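Local coordinates for uncharacterized protein (Bombyx mori, PDB 5AZ0), which is an aldo-keto reductase (AKR2E5) of the TIM-barrel class and, as in its family, probably reduces carbonyl compounds with a nicotinamide cofactor, at residues I17-G21 with N287-F291; D63-R67 with V284-A288; V210-Q214 with Q269-V273; I251-K257 with F293-D299. All blocks are in the same frame, centred on the assembly; numbering follows the deposited sequence.

Contact 1: residues I17-G21 with N287-F291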
loop_
_atom_site.group_PDB
_atom_site.type_symbol
_atom_site.label_atom_id
_atom_site.label_comp_id
_atom_site.label_asym_id
_atom_site.label_seq_id
_atom_site.Cartn_x
_atom_site.Cartn_y
_atom_site.Cartn_z
ATOM N N ILE A 17 12.551 4.091 3.328
ATOM C CA ILE A 17 11.251 3.624 3.600
ATOM C C ILE A 17 11.337 2.266 4.319
ATOM O O ILE A 17 11.984 1.382 3.824
ATOM C CB ILE A 17 10.419 3.519 2.341
ATOM C CG1 ILE A 17 8.952 3.204 2.731
ATOM C CG2 ILE A 17 10.943 2.494 1.338
ATOM C CD1 ILE A 17 7.975 3.419 1.570
ATOM N N PRO A 18 10.692 2.120 5.481
ATOM C CA PRO A 18 10.754 0.822 6.183
ATOM C C PRO A 18 10.059 -0.247 5.381
ATOM O O PRO A 18 8.932 -0.013 4.836
ATOM C CB PRO A 18 9.997 1.092 7.516
ATOM C CG PRO A 18 10.161 2.576 7.754
ATOM C CD PRO A 18 10.104 3.182 6.347
ATOM N N ALA A 19 10.687 -1.421 5.363
ATOM C CA ALA A 19 10.274 -2.555 4.506
ATOM C C ALA A 19 8.974 -3.189 4.854
ATOM O O ALA A 19 8.420 -3.990 4.077
ATOM C CB ALA A 19 11.312 -3.589 4.534
ATOM N N LEU A 20 8.443 -2.827 6.023
ATOM C CA LEU A 20 7.124 -3.247 6.432
ATOM C C LEU A 20 6.376 -2.036 6.932
ATOM O O LEU A 20 6.963 -1.158 7.549
ATOM C CB LEU A 20 7.288 -4.257 7.514
ATOM C CG LEU A 20 6.100 -5.017 8.064
ATOM C CD1 LEU A 20 5.753 -6.094 7.066
ATOM C CD2 LEU A 20 6.567 -5.654 9.400
ATOM N N GLY A 21 5.106 -1.947 6.565
ATOM C CA GLY A 21 4.219 -0.863 6.972
ATOM C C GLY A 21 2.905 -1.378 7.551
ATOM O O GLY A 21 2.446 -2.478 7.193
ATOM N N ASN A 287 4.016 -10.573 12.050
ATOM C CA ASN A 287 4.396 -9.923 10.761
ATOM C C ASN A 287 5.736 -9.263 10.758
ATOM O O ASN A 287 6.375 -9.238 9.709
ATOM C CB ASN A 287 3.329 -8.961 10.273
ATOM C CG ASN A 287 2.041 -9.654 10.013
ATOM O OD1 ASN A 287 2.041 -10.857 9.883
ATOM N ND2 ASN A 287 0.934 -8.940 9.998
ATOM N N ALA A 288 6.226 -8.777 11.901
ATOM C CA ALA A 288 7.539 -8.097 11.883
ATOM C C ALA A 288 8.743 -8.941 12.193
ATOM O O ALA A 288 9.899 -8.430 12.136
ATOM C CB ALA A 288 7.549 -6.866 12.753
ATOM N N SER A 289 8.500 -10.219 12.478
ATOM C CA SER A 289 9.590 -11.148 12.873
ATOM C C SER A 289 9.930 -12.011 11.640
ATOM O O SER A 289 9.729 -13.236 11.645
ATOM C CB SER A 289 9.157 -11.967 14.105
ATOM O OG SER A 289 8.413 -11.141 15.048
ATOM N N ILE A 290 10.419 -11.323 10.585
ATOM C CA ILE A 290 10.572 -11.898 9.250
ATOM C C ILE A 290 11.854 -11.522 8.554
ATOM O O ILE A 290 11.997 -11.741 7.346
ATOM C CB ILE A 290 9.437 -11.476 8.311
ATOM C CG1 ILE A 290 9.419 -9.955 8.126
ATOM C CG2 ILE A 290 8.075 -11.942 8.816
ATOM C CD1 ILE A 290 8.530 -9.456 7.028
ATOM N N PHE A 291 12.780 -10.912 9.273
ATOM C CA PHE A 291 13.953 -10.334 8.624
ATOM C C PHE A 291 15.265 -11.115 8.888
ATOM O O PHE A 291 16.275 -10.858 8.246
ATOM C CB PHE A 291 14.056 -8.849 9.020
ATOM C CG PHE A 291 12.829 -8.067 8.663
ATOM C CD1 PHE A 291 12.527 -7.793 7.318
ATOM C CD2 PHE A 291 11.948 -7.634 9.644
ATOM C CE1 PHE A 291 11.383 -7.081 6.997
ATOM C CE2 PHE A 291 10.809 -6.911 9.314
ATOM C CZ PHE A 291 10.520 -6.649 7.992
#
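Leu20 reaches across to the loop 287-291 and carries most of this contact. Its CG stands anti to the backbone N (chi1 -173°), which sends both methyls toward the other segment. CD2 does the closest touching. It lies 3.6 Å from Asn287 O and 3.7 Å from Ala288 CB, and it also meets Ala288 CA. The other branch, CD1, comes within 4.4 Å of Ile290 CD1.

The aromatic contacts centre on Phe291. Leu20 CB sits at the edge of this ring, near its plane, 4.0 Å from Phe291 CZ. Ala19 CB approaches the same ring obliquely, 4.3 Å from Phe291 CE1. One face of the ring is covered from within its own segment, where Ile290 CG1 lies 3.4 Å above the plane, over the centre. Ile290 thus lies against the ring face with CG1 and touches Leu20 with CD1.

No hydrogen bond crosses between the two segments. The side chains that meet are apolar, apart from the touch on Asn287 O, and the contact is almost wholly buried.

In the fold, it joins the N-terminal hairpin of strands 8-10 and 16-18, which in this family closes the bottom of the barrel, to the loop that follows helix 281-287. Ala19 and Gly21 bond through their backbones to Ser274 of strand 273-274. Asn287 and Ile290 also rest on Leu264 of helix 259-269, and Phe291 meets Tyr268 edge-to-face.

Contact 2: residues D63-R67 with V284-A288; sequences DIGYR and VLENA. With ACT (acetate ion), chain H.
Tyr66 drives its hydroxyl into the last turn of helix 281-287, and this is the tight part of the contact. Its CG lies anti to the carbonyl carbon (chi1 -79°), which carries the ring toward that helix. Tyr66 OH donates to Val284 O at 2.6 Å. The bond lies in the carbonyl plane, on a lone pair, and Val284 O in turn sits at the edge of the tyrosine ring. The bond this carbonyl accepts from Ala288 N is weak and long; the phenol bond is much shorter.

The ring is packed by methyls. Val284 CG1 is 3.4 Å from Tyr66 CE1, and Ala288 CB is 3.7 Å from the same carbon, approaching obliquely. A water extends the polar chain: it donates to Tyr66 OH at 2.6 Å and accepts from Asn287 ND2. The hydroxyl is thus gripped by two bonds.

Tyr66 closes the Schellman motif that ends helix 51-64: its N bonds to Ala61 O, and Gly65 N to Ile62 O. Gly65, with positive phi, is the C-prime residue. The turn carries the chain toward strand 68-70, a helix-to-strand step of the TIM barrel.

Packing is looser at Ile64. It touches through CD1, which meets Leu285 CD1 at 3.8 Å and, more loosely, Val284 CG1. Ile64 and Leu285 cross at about a right angle.

Arg67 turns away from helix 281-287, on the solvent side. NH1 bonds to Tyr66 O from above the carbonyl plane, and also to Ile62 O. NE and NH2 hold an acetate ion, probably from the crystallisation liquor, in a paired edge-on grip; Arg67 NE to acetate O is 2.9 Å.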
loop_
_atom_site.group_PDB
_atom_site.type_symbol
_atom_site.label_atom_id
_atom_site.label_comp_id
_atom_site.label_asym_id
_atom_site.label_seq_id
_atom_site.Cartn_x
_atom_site.Cartn_y
_atom_site.Cartn_z
ATOM N N ASP A 63 4.913 0.899 19.657
ATOM C CA ASP A 63 5.675 0.495 20.885
ATOM C C ASP A 63 6.648 -0.558 20.532
ATOM O O ASP A 63 7.796 -0.436 20.919
ATOM C CB ASP A 63 4.775 -0.071 22.013
ATOM C CG ASP A 63 3.833 0.973 22.610
ATOM O OD1 ASP A 63 4.196 2.146 22.641
ATOM O OD2 ASP A 63 2.712 0.651 22.995
ATOM N N ILE A 64 6.250 -1.584 19.753
ATOM C CA ILE A 64 7.304 -2.625 19.442
ATOM C C ILE A 64 8.338 -2.272 18.392
ATOM O O ILE A 64 9.355 -2.985 18.294
ATOM C CB ILE A 64 6.741 -4.032 19.124
ATOM C CG1 ILE A 64 5.945 -4.074 17.808
ATOM C CG2 ILE A 64 5.840 -4.493 20.281
ATOM C CD1 ILE A 64 5.446 -5.463 17.419
ATOM N N GLY A 65 8.100 -1.206 17.601
ATOM C CA GLY A 65 9.098 -0.738 16.607
ATOM C C GLY A 65 8.645 -0.497 15.142
ATOM O O GLY A 65 9.454 -0.258 14.302
ATOM N N TYR A 66 7.366 -0.531 14.853
ATOM C CA TYR A 66 6.884 -0.136 13.529
ATOM C C TYR A 66 6.984 1.409 13.465
ATOM O O TYR A 66 6.667 2.136 14.432
ATOM C CB TYR A 66 5.455 -0.520 13.329
ATOM C CG TYR A 66 5.131 -1.957 12.985
ATOM C CD1 TYR A 66 5.362 -3.027 13.879
ATOM C CD2 TYR A 66 4.464 -2.251 11.779
ATOM C CE1 TYR A 66 4.905 -4.340 13.562
ATOM C CE2 TYR A 66 4.078 -3.515 11.460
ATOM C CZ TYR A 66 4.268 -4.578 12.343
ATOM O OH TYR A 66 3.803 -5.832 11.890
ATOM N N ARG A 67 7.471 1.875 12.344
ATOM C CA ARG A 67 7.543 3.298 12.008
ATOM C C ARG A 67 6.771 3.741 10.765
ATOM O O ARG A 67 6.446 4.941 10.643
ATOM C CB ARG A 67 8.979 3.632 11.845
ATOM C CG ARG A 67 9.831 3.394 13.111
ATOM C CD ARG A 67 9.385 4.281 14.291
ATOM N NE ARG A 67 10.135 3.996 15.531
ATOM C CZ ARG A 67 9.672 3.259 16.543
ATOM N NH1 ARG A 67 8.453 2.705 16.547
ATOM N NH2 ARG A 67 10.443 3.111 17.605
ATOM N N VAL A 284 0.449 -8.420 14.428
ATOM C CA VAL A 284 1.366 -7.307 14.300
ATOM C C VAL A 284 2.733 -7.749 14.655
ATOM O O VAL A 284 3.700 -7.491 13.950
ATOM C CB VAL A 284 0.955 -6.134 15.205
ATOM C CG1 VAL A 284 1.984 -5.049 15.249
ATOM C CG2 VAL A 284 -0.342 -5.558 14.717
ATOM N N LEU A 285 2.851 -8.428 15.772
ATOM C CA LEU A 285 4.192 -8.874 16.210
ATOM C C LEU A 285 4.819 -9.926 15.264
ATOM O O LEU A 285 6.016 -9.908 14.943
ATOM C CB LEU A 285 4.076 -9.469 17.629
ATOM C CG LEU A 285 5.353 -10.045 18.224
ATOM C CD1 LEU A 285 6.484 -9.053 18.144
ATOM C CD2 LEU A 285 5.109 -10.571 19.664
ATOM N N GLU A 286 3.986 -10.884 14.920
ATOM C CA GLU A 286 4.356 -12.036 14.035
ATOM C C GLU A 286 4.821 -11.481 12.661
ATOM O O GLU A 286 5.947 -11.765 12.250
ATOM C CB GLU A 286 3.136 -12.958 13.905
ATOM C CG GLU A 286 3.312 -14.326 13.224
ATOM C CD GLU A 286 1.995 -14.938 12.701
ATOM O OE1 GLU A 286 0.901 -14.486 13.069
ATOM O OE2 GLU A 286 2.029 -15.892 11.898
ATOM N N ASN A 287 4.016 -10.573 12.050
ATOM C CA ASN A 287 4.396 -9.923 10.761
ATOM C C ASN A 287 5.736 -9.263 10.758
ATOM O O ASN A 287 6.375 -9.238 9.709
ATOM C CB ASN A 287 3.329 -8.961 10.273
ATOM C CG ASN A 287 2.041 -9.654 10.013
ATOM O OD1 ASN A 287 2.041 -10.857 9.883
ATOM N ND2 ASN A 287 0.934 -8.940 9.998
ATOM N N ALA A 288 6.226 -8.777 11.901
ATOM C CA ALA A 288 7.539 -8.097 11.883
ATOM C C ALA A 288 8.743 -8.941 12.193
ATOM O O ALA A 288 9.899 -8.430 12.136
ATOM C CB ALA A 288 7.549 -6.866 12.753
HETATM C C ACT H . 13.393 5.164 16.507
HETATM O O ACT H . 12.853 4.897 15.376
HETATM O OXT ACT H . 12.834 4.950 17.616
HETATM C CH3 ACT H . 14.764 5.775 16.563
HETATM O O HOH W 1 1.449 -6.148 10.944
#

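Contact 3: residues V210-Q214 with Q269-V273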
loop_
_atom_site.group_PDB
_atom_site.type_symbol
_atom_site.label_atom_id
_atom_site.label_comp_id
_atom_site.label_asym_id
_atom_site.label_seq_id
_atom_site.Cartn_x
_atom_site.Cartn_y
_atom_site.Cartn_z
ATOM N N VAL A 210 7.227 -5.591 -11.466
ATOM C CA VAL A 210 8.213 -5.406 -10.392
ATOM C C VAL A 210 9.601 -5.178 -10.963
ATOM O O VAL A 210 10.302 -4.271 -10.550
ATOM C CB VAL A 210 8.175 -6.598 -9.426
ATOM C CG1 VAL A 210 9.350 -6.603 -8.439
ATOM C CG2 VAL A 210 6.857 -6.610 -8.674
ATOM N N ASP A 211 9.991 -5.990 -11.944
ATOM C CA ASP A 211 11.299 -5.881 -12.543
ATOM C C ASP A 211 11.447 -4.554 -13.221
ATOM O O ASP A 211 12.466 -3.922 -13.116
ATOM C CB ASP A 211 11.543 -7.036 -13.584
ATOM C CG ASP A 211 11.731 -8.413 -12.930
ATOM O OD1 ASP A 211 11.933 -8.536 -11.690
ATOM O OD2 ASP A 211 11.624 -9.401 -13.655
ATOM N N TYR A 212 10.421 -4.145 -13.938
ATOM C CA TYR A 212 10.484 -2.836 -14.605
ATOM C C TYR A 212 10.671 -1.687 -13.573
ATOM O O TYR A 212 11.503 -0.748 -13.741
ATOM C CB TYR A 212 9.204 -2.584 -15.451
ATOM C CG TYR A 212 9.296 -1.263 -16.186
ATOM C CD1 TYR A 212 10.118 -1.123 -17.327
ATOM C CD2 TYR A 212 8.658 -0.151 -15.733
ATOM C CE1 TYR A 212 10.233 0.097 -17.981
ATOM C CE2 TYR A 212 8.799 1.082 -16.348
ATOM C CZ TYR A 212 9.575 1.205 -17.460
ATOM O OH TYR A 212 9.672 2.452 -18.041
ATOM N N CYS A 213 9.884 -1.738 -12.518
ATOM C CA CYS A 213 10.012 -0.677 -11.432
ATOM C C CYS A 213 11.395 -0.650 -10.830
ATOM O O CYS A 213 12.036 0.407 -10.766
ATOM C CB CYS A 213 8.905 -0.852 -10.363
ATOM S SG CYS A 213 7.202 -0.409 -10.987
ATOM N N GLN A 214 11.862 -1.819 -10.415
ATOM C CA GLN A 214 13.171 -1.951 -9.783
ATOM C C GLN A 214 14.267 -1.578 -10.742
ATOM O O GLN A 214 15.214 -0.893 -10.291
ATOM C CB GLN A 214 13.375 -3.346 -9.211
ATOM C CG GLN A 214 12.363 -3.589 -8.067
ATOM C CD GLN A 214 12.529 -4.943 -7.425
ATOM O OE1 GLN A 214 13.059 -5.822 -8.052
ATOM N NE2 GLN A 214 12.097 -5.105 -6.171
ATOM N N GLN A 269 12.352 -10.570 0.508
ATOM C CA GLN A 269 13.482 -11.081 -0.224
ATOM C C GLN A 269 13.430 -10.747 -1.743
ATOM O O GLN A 269 14.460 -10.672 -2.337
ATOM C CB GLN A 269 13.587 -12.606 -0.055
ATOM C CG GLN A 269 14.987 -13.128 -0.417
ATOM C CD GLN A 269 15.254 -14.565 0.069
ATOM O OE1 GLN A 269 15.069 -14.889 1.246
ATOM N NE2 GLN A 269 15.678 -15.416 -0.851
ATOM N N ARG A 270 12.241 -10.523 -2.316
ATOM C CA ARG A 270 12.112 -9.872 -3.631
ATOM C C ARG A 270 12.432 -8.374 -3.636
ATOM O O ARG A 270 12.403 -7.747 -4.711
ATOM C CB ARG A 270 10.737 -10.099 -4.233
ATOM C CG ARG A 270 10.296 -11.555 -4.309
ATOM C CD ARG A 270 8.985 -11.704 -5.110
ATOM N NE ARG A 270 9.058 -11.059 -6.437
ATOM C CZ ARG A 270 7.988 -10.706 -7.142
ATOM N NH1 ARG A 270 6.763 -10.922 -6.682
ATOM N NH2 ARG A 270 8.139 -10.075 -8.290
ATOM N N GLY A 271 12.785 -7.790 -2.484
ATOM C CA GLY A 271 12.990 -6.335 -2.389
ATOM C C GLY A 271 11.688 -5.516 -2.417
ATOM O O GLY A 271 11.689 -4.348 -2.784
ATOM N N ILE A 272 10.596 -6.128 -1.999
ATOM C CA ILE A 272 9.287 -5.521 -2.013
ATOM C C ILE A 272 8.868 -5.187 -0.565
ATOM O O ILE A 272 9.011 -6.035 0.311
ATOM C CB ILE A 272 8.270 -6.504 -2.640
ATOM C CG1 ILE A 272 8.647 -6.687 -4.112
ATOM C CG2 ILE A 272 6.871 -5.956 -2.535
ATOM C CD1 ILE A 272 7.815 -7.714 -4.890
ATOM N N VAL A 273 8.354 -3.945 -0.369
ATOM C CA VAL A 273 7.836 -3.449 0.878
ATOM C C VAL A 273 6.452 -4.061 1.001
ATOM O O VAL A 273 5.738 -4.070 0.039
ATOM C CB VAL A 273 7.725 -1.886 0.868
ATOM C CG1 VAL A 273 7.010 -1.390 2.116
ATOM C CG2 VAL A 273 9.097 -1.200 0.652
HETATM O O HOH W 2 10.428 -9.882 -9.928
HETATM O O HOH W 3 11.224 -2.601 -4.807
#
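A Schellman motif ends helix 259-269, with Gly271 at the positive-phi position, and helix 207-215 packs against this turn. Gln214 makes the direct polar link. Its NE2 donates to Arg270 O at 3.0 Å, and the bond is almost straight (177°). The oxygen lies in the amide plane of Gln214, and the nitrogen lies in the carbonyl plane of Arg270. The glutamine chain is extended beyond CG, which carries the amide across to the turn. A water adds a second path: it accepts from Gln214 NE2 and donates to Gly271 O at 2.7 Å.

Val210, one turn earlier, gives the apolar part. Its CG1 is 4.0 Å from Ile272 CD1, the side chains crossing at about a right angle. Arg270 NH2 lies 3.7 Å from Val210 CB, obliquely placed. Ile272 CD1 covers one face of the guanidinium, 3.7 Å above the plane and over its centre. The bend at chi3 (52°) helps lay the guanidinium over Ile272 CD1, with NH2 beside Val210.

Arg270 NH1 bonds to Ser205 O. NH2 reaches a water that donates to Asp211 OD1 at 2.7 Å. This water bridges opposite charges that do not touch.

The contact ties helix 207-215 to the entry of strand 273-274. Val273 pairs through its backbone with Val220 and Ala222 of strand 219-223, while Tyr212 faces helix 179-188.

Contact 4: residues I251-K257 with F293-D299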
loop_
_atom_site.group_PDB
_atom_site.type_symbol
_atom_site.label_atom_id
_atom_site.label_comp_id
_atom_site.label_asym_id
_atom_site.label_seq_id
_atom_site.Cartn_x
_atom_site.Cartn_y
_atom_site.Cartn_z
ATOM N N ILE A 251 8.152 -25.427 4.470
ATOM C CA ILE A 251 9.106 -24.270 4.435
ATOM C C ILE A 251 9.107 -23.579 5.809
ATOM O O ILE A 251 10.180 -23.243 6.334
ATOM C CB ILE A 251 8.792 -23.287 3.267
ATOM C CG1 ILE A 251 8.988 -24.011 1.904
ATOM C CG2 ILE A 251 9.703 -22.063 3.310
ATOM C CD1 ILE A 251 8.162 -23.476 0.767
ATOM N N GLY A 252 7.913 -23.392 6.376
ATOM C CA GLY A 252 7.786 -22.927 7.779
ATOM C C GLY A 252 8.717 -23.640 8.766
ATOM O O GLY A 252 9.674 -23.032 9.330
ATOM N N ARG A 253 8.496 -24.948 8.919
ATOM C CA ARG A 253 9.297 -25.746 9.884
ATOM C C ARG A 253 10.767 -25.646 9.552
ATOM O O ARG A 253 11.617 -25.550 10.433
ATOM C CB ARG A 253 8.870 -27.215 9.935
ATOM C CG ARG A 253 7.472 -27.455 10.503
ATOM C CD ARG A 253 7.178 -28.964 10.549
ATOM N NE ARG A 253 7.009 -29.536 9.199
ATOM C CZ ARG A 253 5.840 -29.724 8.556
ATOM N NH1 ARG A 253 4.657 -29.423 9.116
ATOM N NH2 ARG A 253 5.848 -30.240 7.319
ATOM N N LYS A 254 11.109 -25.631 8.284
ATOM C CA LYS A 254 12.520 -25.521 7.970
ATOM C C LYS A 254 13.220 -24.304 8.559
ATOM O O LYS A 254 14.326 -24.410 9.049
ATOM C CB LYS A 254 12.713 -25.597 6.465
ATOM C CG LYS A 254 14.133 -25.475 6.016
ATOM C CD LYS A 254 14.199 -25.651 4.504
ATOM C CE LYS A 254 15.594 -25.286 4.038
ATOM N NZ LYS A 254 15.674 -25.423 2.567
ATOM N N TYR A 255 12.606 -23.129 8.505
ATOM C CA TYR A 255 13.296 -21.900 8.992
ATOM C C TYR A 255 12.704 -21.394 10.302
ATOM O O TYR A 255 13.195 -20.419 10.870
ATOM C CB TYR A 255 13.248 -20.790 7.953
ATOM C CG TYR A 255 13.780 -21.148 6.593
ATOM C CD1 TYR A 255 15.112 -21.026 6.283
ATOM C CD2 TYR A 255 12.926 -21.603 5.621
ATOM C CE1 TYR A 255 15.590 -21.334 5.001
ATOM C CE2 TYR A 255 13.368 -21.932 4.356
ATOM C CZ TYR A 255 14.697 -21.782 4.035
ATOM O OH TYR A 255 15.067 -22.084 2.728
ATOM N N GLY A 256 11.655 -22.048 10.774
ATOM C CA GLY A 256 11.165 -21.817 12.125
ATOM C C GLY A 256 10.198 -20.669 12.147
ATOM O O GLY A 256 10.277 -19.819 13.004
ATOM N N LYS A 257 9.263 -20.675 11.198
ATOM C CA LYS A 257 8.403 -19.542 10.941
ATOM C C LYS A 257 7.048 -20.031 10.619
ATOM O O LYS A 257 6.885 -21.125 10.110
ATOM C CB LYS A 257 8.930 -18.740 9.718
ATOM C CG LYS A 257 10.267 -18.037 9.899
ATOM C CD LYS A 257 10.241 -16.952 11.005
ATOM C CE LYS A 257 11.674 -16.496 11.286
ATOM N NZ LYS A 257 11.862 -15.222 12.019
ATOM N N PHE A 293 15.957 -14.427 8.239
ATOM C CA PHE A 293 16.062 -15.715 7.548
ATOM C C PHE A 293 16.151 -15.516 6.050
ATOM O O PHE A 293 15.600 -14.573 5.532
ATOM C CB PHE A 293 14.947 -16.699 8.000
ATOM C CG PHE A 293 13.571 -16.460 7.405
ATOM C CD1 PHE A 293 12.716 -15.486 7.931
ATOM C CD2 PHE A 293 13.061 -17.303 6.400
ATOM C CE1 PHE A 293 11.426 -15.325 7.432
ATOM C CE2 PHE A 293 11.770 -17.131 5.873
ATOM C CZ PHE A 293 10.957 -16.124 6.372
ATOM N N GLN A 294 16.908 -16.377 5.383
ATOM C CA GLN A 294 17.169 -16.298 3.955
ATOM C C GLN A 294 16.527 -17.561 3.383
ATOM O O GLN A 294 16.829 -18.658 3.847
ATOM C CB GLN A 294 18.681 -16.244 3.730
ATOM C CG GLN A 294 19.149 -15.964 2.299
ATOM C CD GLN A 294 19.037 -14.491 1.887
ATOM O OE1 GLN A 294 19.149 -13.581 2.724
ATOM N NE2 GLN A 294 18.817 -14.251 0.591
ATOM N N LEU A 295 15.572 -17.406 2.460
ATOM C CA LEU A 295 14.953 -18.535 1.775
ATOM C C LEU A 295 15.947 -18.995 0.739
ATOM O O LEU A 295 16.517 -18.158 -0.000
ATOM C CB LEU A 295 13.604 -18.179 1.136
ATOM C CG LEU A 295 12.464 -17.939 2.119
ATOM C CD1 LEU A 295 11.480 -16.892 1.580
ATOM C CD2 LEU A 295 11.656 -19.172 2.501
ATOM N N ASP A 296 16.198 -20.313 0.677
ATOM C CA ASP A 296 17.203 -20.816 -0.295
ATOM C C ASP A 296 16.552 -21.043 -1.656
ATOM O O ASP A 296 15.327 -20.925 -1.798
ATOM C CB ASP A 296 17.999 -22.035 0.233
ATOM C CG ASP A 296 17.146 -23.264 0.418
ATOM O OD1 ASP A 296 16.192 -23.497 -0.369
ATOM O OD2 ASP A 296 17.441 -23.965 1.389
ATOM N N ASP A 297 17.396 -21.309 -2.641
ATOM C CA ASP A 297 16.994 -21.383 -4.025
ATOM C C ASP A 297 15.852 -22.340 -4.176
ATOM O O ASP A 297 14.938 -22.072 -4.917
ATOM C CB ASP A 297 18.146 -21.830 -4.922
ATOM C CG ASP A 297 19.292 -20.820 -4.984
ATOM O OD1 ASP A 297 19.043 -19.604 -4.864
ATOM O OD2 ASP A 297 20.461 -21.250 -5.169
ATOM N N GLU A 298 15.894 -23.459 -3.470
ATOM C CA GLU A 298 14.820 -24.487 -3.564
ATOM C C GLU A 298 13.468 -23.969 -3.099
ATOM O O GLU A 298 12.420 -24.186 -3.759
ATOM C CB GLU A 298 15.211 -25.732 -2.741
ATOM C CG GLU A 298 14.269 -26.928 -2.882
ATOM C CD GLU A 298 14.492 -28.020 -1.816
ATOM O OE1 GLU A 298 15.649 -28.213 -1.372
ATOM O OE2 GLU A 298 13.499 -28.680 -1.428
ATOM N N ASP A 299 13.460 -23.284 -1.955
ATOM C CA ASP A 299 12.191 -22.789 -1.392
ATOM C C ASP A 299 11.609 -21.552 -2.160
ATOM O O ASP A 299 10.415 -21.438 -2.314
ATOM C CB ASP A 299 12.341 -22.538 0.096
ATOM C CG ASP A 299 12.776 -23.803 0.869
ATOM O OD1 ASP A 299 12.208 -24.908 0.633
ATOM O OD2 ASP A 299 13.709 -23.668 1.690
#
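Tyr255 and Asp299 approach from opposite directions, with the ring and carboxylate planes 85° apart. Asp299 OD2 sits at the edge of the ring, near its plane. It accepts from Tyr255 OH at 2.3 Å, a very short distance that should be read with caution. The hydroxyl also accepts from Asp296 N at 2.9 Å.

Lys254 is fully extended and comes at Asp299 from the opposite direction, while it crosses Asp296 at about a right angle. Its NZ bridges Asp296 OD2 at 2.6 Å and Asp299 OD2 at 2.8 Å. Each oxygen is met on its syn side, about 20° out of the carboxylate plane.

Asp296 is the N-cap of helix 297-304. Its OD1 accepts from Asp299 N, nearly along the C-O axis. The segments thus join the end of helix 246-255 to the start of helix 297-304, at the periphery of the barrel.

Phe293 has two neighbours. Tyr255 CB approaches its CD2 obliquely, and the two rings lie at 42°. Lys257 CG covers one face in a CH-pi contact, 4.0 Å from the centroid, while Lys257 NZ goes on to Asp292. Deeper in, Leu295 CD2 touches both Ile251 CG2, at 3.6 Å, and Tyr255 CE2.

Contacts 1 and 2 are buried and end on the same stretch, sharing Asn287 and Ala288. Leu20 CD2 packs 3.7 Å from Tyr66 OH, joining them directly. Contact 1 has no hydrogen bond between its segments, whereas contact 2 adds a buried hydroxyl. Contacts 3 and 4 are only partly buried and more polar: water and amide bonds in contact 3, salt bridges in contact 4, which lies farthest from the chain's centre. Contacts 3 and 4 meet where Gln269 OE1 probably bonds to Leu295 N. Contact 4 reaches contact 1 through Lys257 NZ and Ser289 O, while Val273 of contact 3 packs on Pro18 and Ala19 of contact 1.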